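Local coordinates for putative phosphomethylpyrimidine kinase (Bacteroides thetaiotaomicron, PDB 3MBH), which probably phosphorylates pyridoxal with ATP, as a kinase of the ribokinase superfamily, and binds pyridoxal, at residues A[59-65]-A[88-94]; A[130-134]-A[152-156]. One frame throughout, in Å; residues are numbered along the deposited sequence.

Overall arrangement
Interactions 1 and 2 join successive neighbours in a row of helices of this ribokinase-type alpha/beta fold. Interaction 1 ties the end of strand 57-59 and the start of helix 64-73 to the start of helix 91-102; interaction 2 ties helix 127-136 to the end of helix 147-154. They meet where Pro89 and Ile92 pack on Glu132. Both are partly buried, with charges toward solvent and apolar groups inside. Their chemistry differs: interaction 1 is a network of side chains, hydroxyls, an amide and carboxylates, gathered round helix starts, whereas interaction 2 hangs on one arginine that reads the backbone carbonyls of a helix end. Of the two, only interaction 1 is touched by a second subunit.

Interaction 1: A[59-65]-A[88-94]; sequences DLTDEMP and SPRQIQI
Thr61 OG1 faces two donors from 88-94: Ser88 OG, 2.8 Å away, and Gln91 NE2 at 3.0 Å. The hydrogen bond from Gln91 NE2 is nearly straight (164°) and Thr61 OG1 lies in the amide plane. Gln91 OE1 accepts from Gly87 N and NE2 also bonds Thr43 O, which pins the amide against flipping; a weak bond from NE2 to Asp59 OD1 adds little. Asp59 OD1 also takes the backbone N of Thr61 at 2.9 Å, an Asx turn just ahead of the helical residues 61-63.

The charged group is Asp59, Asp62 and Arg90. Arg90 NH2 meets Asp59 OD2 at 2.9 Å, nearly along the C-O axis, although the carboxylate and guanidinium planes stand 63° apart. The bend of the arginine at chi3 (-75°) folds the guanidinium back over Ser88 OG, which lies at one face. Asp62 OD1 is a long partner of Arg90 NH1, and a water bonded to NH1 at 2.9 Å links to Asp62 OD2.

The apolar part is Ile94 CD1, which touches Thr61 CG2 at 3.7 Å and Pro65 CG at 4.1 Å.

Ser88 weakly caps the turn into helix 91-102, whose Ile92 leans on Met129 and Glu132 of helix 127-136; across the contact, Leu60 bonds back to Thr43 and packs on Leu58 of the second subunit, where strand 57-59 runs into helix 64-73.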
loop_
_atom_site.group_PDB
_atom_site.type_symbol
_atom_site.label_atom_id
_atom_site.label_comp_id
_atom_site.label_asym_id
_atom_site.label_seq_id
_atom_site.Cartn_x
_atom_site.Cartn_y
_atom_site.Cartn_z
ATOM N N ASP A 59 -20.648 24.044 28.034
ATOM C CA ASP A 59 -19.500 24.946 27.957
ATOM C C ASP A 59 -18.472 24.383 28.892
ATOM O O ASP A 59 -18.755 24.225 30.066
ATOM C CB ASP A 59 -19.954 26.349 28.463
ATOM C CG ASP A 59 -18.791 27.381 28.573
ATOM O OD1 ASP A 59 -17.640 27.139 28.153
ATOM O OD2 ASP A 59 -19.070 28.498 29.068
ATOM N N LEU A 60 -17.279 24.099 28.415
ATOM C CA LEU A 60 -16.244 23.536 29.308
ATOM C C LEU A 60 -15.162 24.556 29.772
ATOM O O LEU A 60 -14.070 24.137 30.252
ATOM C CB LEU A 60 -15.592 22.308 28.668
ATOM C CG LEU A 60 -16.483 21.069 28.438
ATOM C CD1 LEU A 60 -15.665 20.056 27.632
ATOM C CD2 LEU A 60 -16.981 20.489 29.760
ATOM N N THR A 61 -15.476 25.854 29.645
ATOM C CA THR A 61 -14.543 26.938 29.976
ATOM C C THR A 61 -13.904 26.708 31.334
ATOM O O THR A 61 -12.688 26.786 31.460
ATOM C CB THR A 61 -15.220 28.339 29.981
ATOM O OG1 THR A 61 -15.816 28.575 28.695
ATOM C CG2 THR A 61 -14.208 29.516 30.359
ATOM N N ASP A 62 -14.725 26.412 32.336
ATOM C CA ASP A 62 -14.178 26.272 33.652
ATOM C C ASP A 62 -13.412 24.975 33.946
ATOM O O ASP A 62 -12.690 24.917 34.941
ATOM C CB ASP A 62 -15.246 26.528 34.670
ATOM C CG ASP A 62 -15.792 27.960 34.562
ATOM O OD1 ASP A 62 -14.985 28.901 34.413
ATOM O OD2 ASP A 62 -17.035 28.120 34.595
ATOM N N GLU A 63 -13.521 23.972 33.083
ATOM C CA GLU A 63 -12.695 22.779 33.243
ATOM C C GLU A 63 -11.308 22.942 32.613
ATOM O O GLU A 63 -10.360 22.282 33.038
ATOM C CB GLU A 63 -13.384 21.578 32.648
ATOM C CG GLU A 63 -12.829 20.234 33.110
ATOM C CD GLU A 63 -12.956 19.989 34.629
ATOM O OE1 GLU A 63 -13.838 20.596 35.279
ATOM O OE2 GLU A 63 -12.161 19.175 35.165
HETATM N N MSE A 64 -11.183 23.813 31.624
HETATM C CA MSE A 64 -9.944 23.942 30.860
HETATM C C MSE A 64 -8.738 24.349 31.734
HETATM O O MSE A 64 -7.673 23.743 31.642
HETATM C CB MSE A 64 -10.135 24.906 29.663
HETATM C CG MSE A 64 -11.060 24.353 28.563
HETATM SE SE MSE A 64 -11.620 25.612 27.188
HETATM C CE MSE A 64 -11.822 27.093 28.351
ATOM N N PRO A 65 -8.903 25.350 32.604
ATOM C CA PRO A 65 -7.757 25.647 33.485
ATOM C C PRO A 65 -7.360 24.452 34.364
ATOM O O PRO A 65 -6.183 24.279 34.703
ATOM C CB PRO A 65 -8.247 26.842 34.354
ATOM C CG PRO A 65 -9.388 27.453 33.501
ATOM C CD PRO A 65 -10.048 26.232 32.869
ATOM N N SER A 88 -16.806 29.703 24.785
ATOM C CA SER A 88 -17.295 30.974 25.283
ATOM C C SER A 88 -16.241 32.049 24.981
ATOM O O SER A 88 -15.102 31.749 24.692
ATOM C CB SER A 88 -17.561 30.916 26.817
ATOM O OG SER A 88 -16.326 31.037 27.544
ATOM N N PRO A 89 -16.605 33.317 25.078
ATOM C CA PRO A 89 -15.576 34.354 24.898
ATOM C C PRO A 89 -14.458 34.372 25.945
ATOM O O PRO A 89 -13.378 34.906 25.674
ATOM C CB PRO A 89 -16.375 35.662 24.912
ATOM C CG PRO A 89 -17.798 35.202 24.607
ATOM C CD PRO A 89 -17.962 33.852 25.166
ATOM N N ARG A 90 -14.722 33.823 27.126
ATOM C CA ARG A 90 -13.729 33.720 28.189
ATOM C C ARG A 90 -12.556 32.777 27.797
ATOM O O ARG A 90 -11.485 32.836 28.357
ATOM C CB ARG A 90 -14.396 33.237 29.487
ATOM C CG ARG A 90 -15.297 34.275 30.090
ATOM C CD ARG A 90 -16.245 33.804 31.181
ATOM N NE ARG A 90 -17.353 33.036 30.584
ATOM C CZ ARG A 90 -17.590 31.749 30.794
ATOM N NH1 ARG A 90 -16.863 31.042 31.643
ATOM N NH2 ARG A 90 -18.630 31.176 30.204
ATOM N N GLN A 91 -12.785 31.896 26.847
ATOM C CA GLN A 91 -11.761 30.947 26.464
ATOM C C GLN A 91 -10.622 31.587 25.719
ATOM O O GLN A 91 -9.524 31.080 25.764
ATOM C CB GLN A 91 -12.339 29.790 25.630
ATOM C CG GLN A 91 -13.385 29.016 26.414
ATOM C CD GLN A 91 -13.799 27.712 25.779
ATOM O OE1 GLN A 91 -13.263 27.333 24.737
ATOM N NE2 GLN A 91 -14.797 27.047 26.371
ATOM N N ILE A 92 -10.852 32.721 25.080
ATOM C CA ILE A 92 -9.772 33.277 24.273
ATOM C C ILE A 92 -8.540 33.554 25.139
ATOM O O ILE A 92 -7.441 33.140 24.808
ATOM C CB ILE A 92 -10.168 34.475 23.443
ATOM C CG1 ILE A 92 -10.882 33.985 22.169
ATOM C CG2 ILE A 92 -8.866 35.300 23.079
ATOM C CD1 ILE A 92 -12.393 33.483 22.398
ATOM N N GLN A 93 -8.741 34.139 26.296
ATOM C CA GLN A 93 -7.601 34.504 27.139
ATOM C C GLN A 93 -6.967 33.298 27.825
ATOM O O GLN A 93 -5.770 33.245 28.025
ATOM C CB GLN A 93 -7.990 35.571 28.151
ATOM C CG GLN A 93 -7.864 36.978 27.641
ATOM C CD GLN A 93 -6.427 37.365 27.148
ATOM O OE1 GLN A 93 -5.395 37.025 27.759
ATOM N NE2 GLN A 93 -6.389 38.052 26.031
ATOM N N ILE A 94 -7.788 32.343 28.188
ATOM C CA ILE A 94 -7.297 31.051 28.724
ATOM C C ILE A 94 -6.412 30.367 27.695
ATOM O O ILE A 94 -5.310 29.863 27.997
ATOM C CB ILE A 94 -8.440 30.113 29.166
ATOM C CG1 ILE A 94 -9.194 30.761 30.326
ATOM C CG2 ILE A 94 -7.859 28.730 29.564
ATOM C CD1 ILE A 94 -10.570 30.140 30.670
HETATM O O HOH W 1 -18.179 28.514 32.231
#

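Interaction 2: A[130-134]-A[152-156]; sequences VKEMR and YLLDE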
loop_
_atom_site.group_PDB
_atom_site.type_symbol
_atom_site.label_atom_id
_atom_site.label_comp_id
_atom_site.label_asym_id
_atom_site.label_seq_id
_atom_site.Cartn_x
_atom_site.Cartn_y
_atom_site.Cartn_z
ATOM N N VAL A 130 -16.264 37.470 18.263
ATOM C CA VAL A 130 -15.461 38.009 17.159
ATOM C C VAL A 130 -14.312 38.877 17.688
ATOM O O VAL A 130 -13.161 38.645 17.344
ATOM C CB VAL A 130 -16.303 38.830 16.202
ATOM C CG1 VAL A 130 -15.453 39.359 15.136
ATOM C CG2 VAL A 130 -17.448 37.950 15.553
ATOM N N LYS A 131 -14.633 39.852 18.567
ATOM C CA LYS A 131 -13.606 40.728 19.127
ATOM C C LYS A 131 -12.506 39.912 19.836
ATOM O O LYS A 131 -11.336 40.182 19.629
ATOM C CB LYS A 131 -14.197 41.798 20.058
ATOM C CG LYS A 131 -15.184 42.704 19.371
ATOM C CD LYS A 131 -15.621 43.846 20.222
ATOM C CE LYS A 131 -16.524 43.414 21.317
ATOM N NZ LYS A 131 -17.590 44.451 21.591
ATOM N N GLU A 132 -12.864 38.892 20.616
ATOM C CA GLU A 132 -11.846 38.053 21.278
ATOM C C GLU A 132 -11.001 37.251 20.266
ATOM O O GLU A 132 -9.761 37.119 20.403
ATOM C CB GLU A 132 -12.498 37.133 22.315
ATOM C CG GLU A 132 -13.119 37.840 23.515
ATOM C CD GLU A 132 -12.075 38.574 24.379
ATOM O OE1 GLU A 132 -11.034 37.978 24.709
ATOM O OE2 GLU A 132 -12.313 39.741 24.732
HETATM N N MSE A 133 -11.656 36.704 19.241
HETATM C CA MSE A 133 -10.935 35.922 18.261
HETATM C C MSE A 133 -9.872 36.778 17.562
HETATM O O MSE A 133 -8.789 36.288 17.252
HETATM C CB MSE A 133 -11.895 35.288 17.270
HETATM C CG MSE A 133 -11.261 34.313 16.303
HETATM SE SE MSE A 133 -10.455 32.772 17.231
HETATM C CE MSE A 133 -12.049 31.716 17.566
ATOM N N ARG A 134 -10.185 38.055 17.330
ATOM C CA ARG A 134 -9.220 38.997 16.795
ATOM C C ARG A 134 -7.927 39.055 17.620
ATOM O O ARG A 134 -6.844 39.238 17.069
ATOM C CB ARG A 134 -9.814 40.423 16.711
ATOM C CG ARG A 134 -10.810 40.599 15.581
ATOM C CD ARG A 134 -11.430 41.966 15.638
ATOM N NE ARG A 134 -12.571 42.053 14.742
ATOM C CZ ARG A 134 -13.629 42.827 14.932
ATOM N NH1 ARG A 134 -13.724 43.576 16.015
ATOM N NH2 ARG A 134 -14.607 42.846 14.045
ATOM N N TYR A 152 -15.037 39.285 9.319
ATOM C CA TYR A 152 -15.247 39.488 10.768
ATOM C C TYR A 152 -13.932 39.867 11.478
ATOM O O TYR A 152 -13.893 40.802 12.263
ATOM C CB TYR A 152 -15.876 38.256 11.410
ATOM C CG TYR A 152 -17.387 38.229 11.237
ATOM C CD1 TYR A 152 -18.197 39.229 11.803
ATOM C CD2 TYR A 152 -18.014 37.219 10.509
ATOM C CE1 TYR A 152 -19.596 39.184 11.633
ATOM C CE2 TYR A 152 -19.377 37.196 10.316
ATOM C CZ TYR A 152 -20.158 38.175 10.875
ATOM O OH TYR A 152 -21.522 38.109 10.697
ATOM N N LEU A 153 -12.836 39.203 11.133
ATOM C CA LEU A 153 -11.542 39.507 11.740
ATOM C C LEU A 153 -11.047 40.905 11.362
ATOM O O LEU A 153 -10.521 41.606 12.215
ATOM C CB LEU A 153 -10.490 38.484 11.375
ATOM C CG LEU A 153 -10.681 37.114 12.005
ATOM C CD1 LEU A 153 -9.823 36.037 11.383
ATOM C CD2 LEU A 153 -10.450 37.227 13.519
ATOM N N LEU A 154 -11.227 41.310 10.103
ATOM C CA LEU A 154 -10.811 42.638 9.667
ATOM C C LEU A 154 -11.822 43.754 10.034
ATOM O O LEU A 154 -11.533 44.923 9.823
ATOM C CB LEU A 154 -10.563 42.620 8.168
ATOM C CG LEU A 154 -9.378 41.783 7.695
ATOM C CD1 LEU A 154 -9.234 41.877 6.205
ATOM C CD2 LEU A 154 -8.089 42.230 8.360
ATOM N N ASP A 155 -12.990 43.392 10.569
ATOM C CA ASP A 155 -14.036 44.336 10.923
ATOM C C ASP A 155 -14.411 45.140 9.691
ATOM O O ASP A 155 -14.360 46.353 9.710
ATOM C CB ASP A 155 -13.580 45.258 12.074
ATOM C CG ASP A 155 -14.737 45.983 12.766
ATOM O OD1 ASP A 155 -15.786 45.347 13.052
ATOM O OD2 ASP A 155 -14.580 47.192 13.080
ATOM N N GLU A 156 -14.752 44.438 8.623
ATOM C CA GLU A 156 -15.217 45.024 7.389
ATOM C C GLU A 156 -16.415 44.205 6.911
ATOM O O GLU A 156 -16.510 43.017 7.191
ATOM C CB GLU A 156 -14.138 44.975 6.323
ATOM C CG GLU A 156 -12.914 45.808 6.609
ATOM C CD GLU A 156 -13.160 47.295 6.446
ATOM O OE1 GLU A 156 -13.475 47.727 5.315
ATOM O OE2 GLU A 156 -13.040 48.048 7.442
HETATM O O HOH W 2 -16.218 45.074 15.997
#
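Tyr152 O is gripped side-on by Arg134, whose NE comes within 3.1 Å and NH2 within 2.8 Å, while Asp155 N bonds the same oxygen from within the helix end. The carbonyl oxygen sits almost in the guanidinium plane; NH2 approaches nearly in line with the C=O bond (163°), and NE comes in the carbonyl plane. An extended run from CG to NE carries the guanidinium across to this helix end, where NE also makes a weak bond to Leu153 O.

Asp155 adds charge. Its OD1 lies 2.9 Å from Arg134 NH2 in a salt bridge whose hydrogen bond is weak; the guanidinium and carboxylate planes are 63° apart, and a water joins OD1 to Arg134 NH1. The guanidinium is sandwiched: Asp155 CB lies over one face, Val130 CG1 over the opposite one, nearer its rim.

Beneath, Val130 CG1 packs on Tyr152 CB at 3.9 Å, and Leu153 CD2 lies 4.1 Å from Met133 CG, beside Pro113. A leucine at Arg134 would probably cost Tyr152 O both side-chain donors and leave the Asp155 carboxylate without its charged mate.

Asp155, with positive phi, closes helix 147-154 in a Schellman motif; Arg134 of helix 127-136 bonds carbonyls at this carboxyl end, where a cation would probably suit the helix dipole.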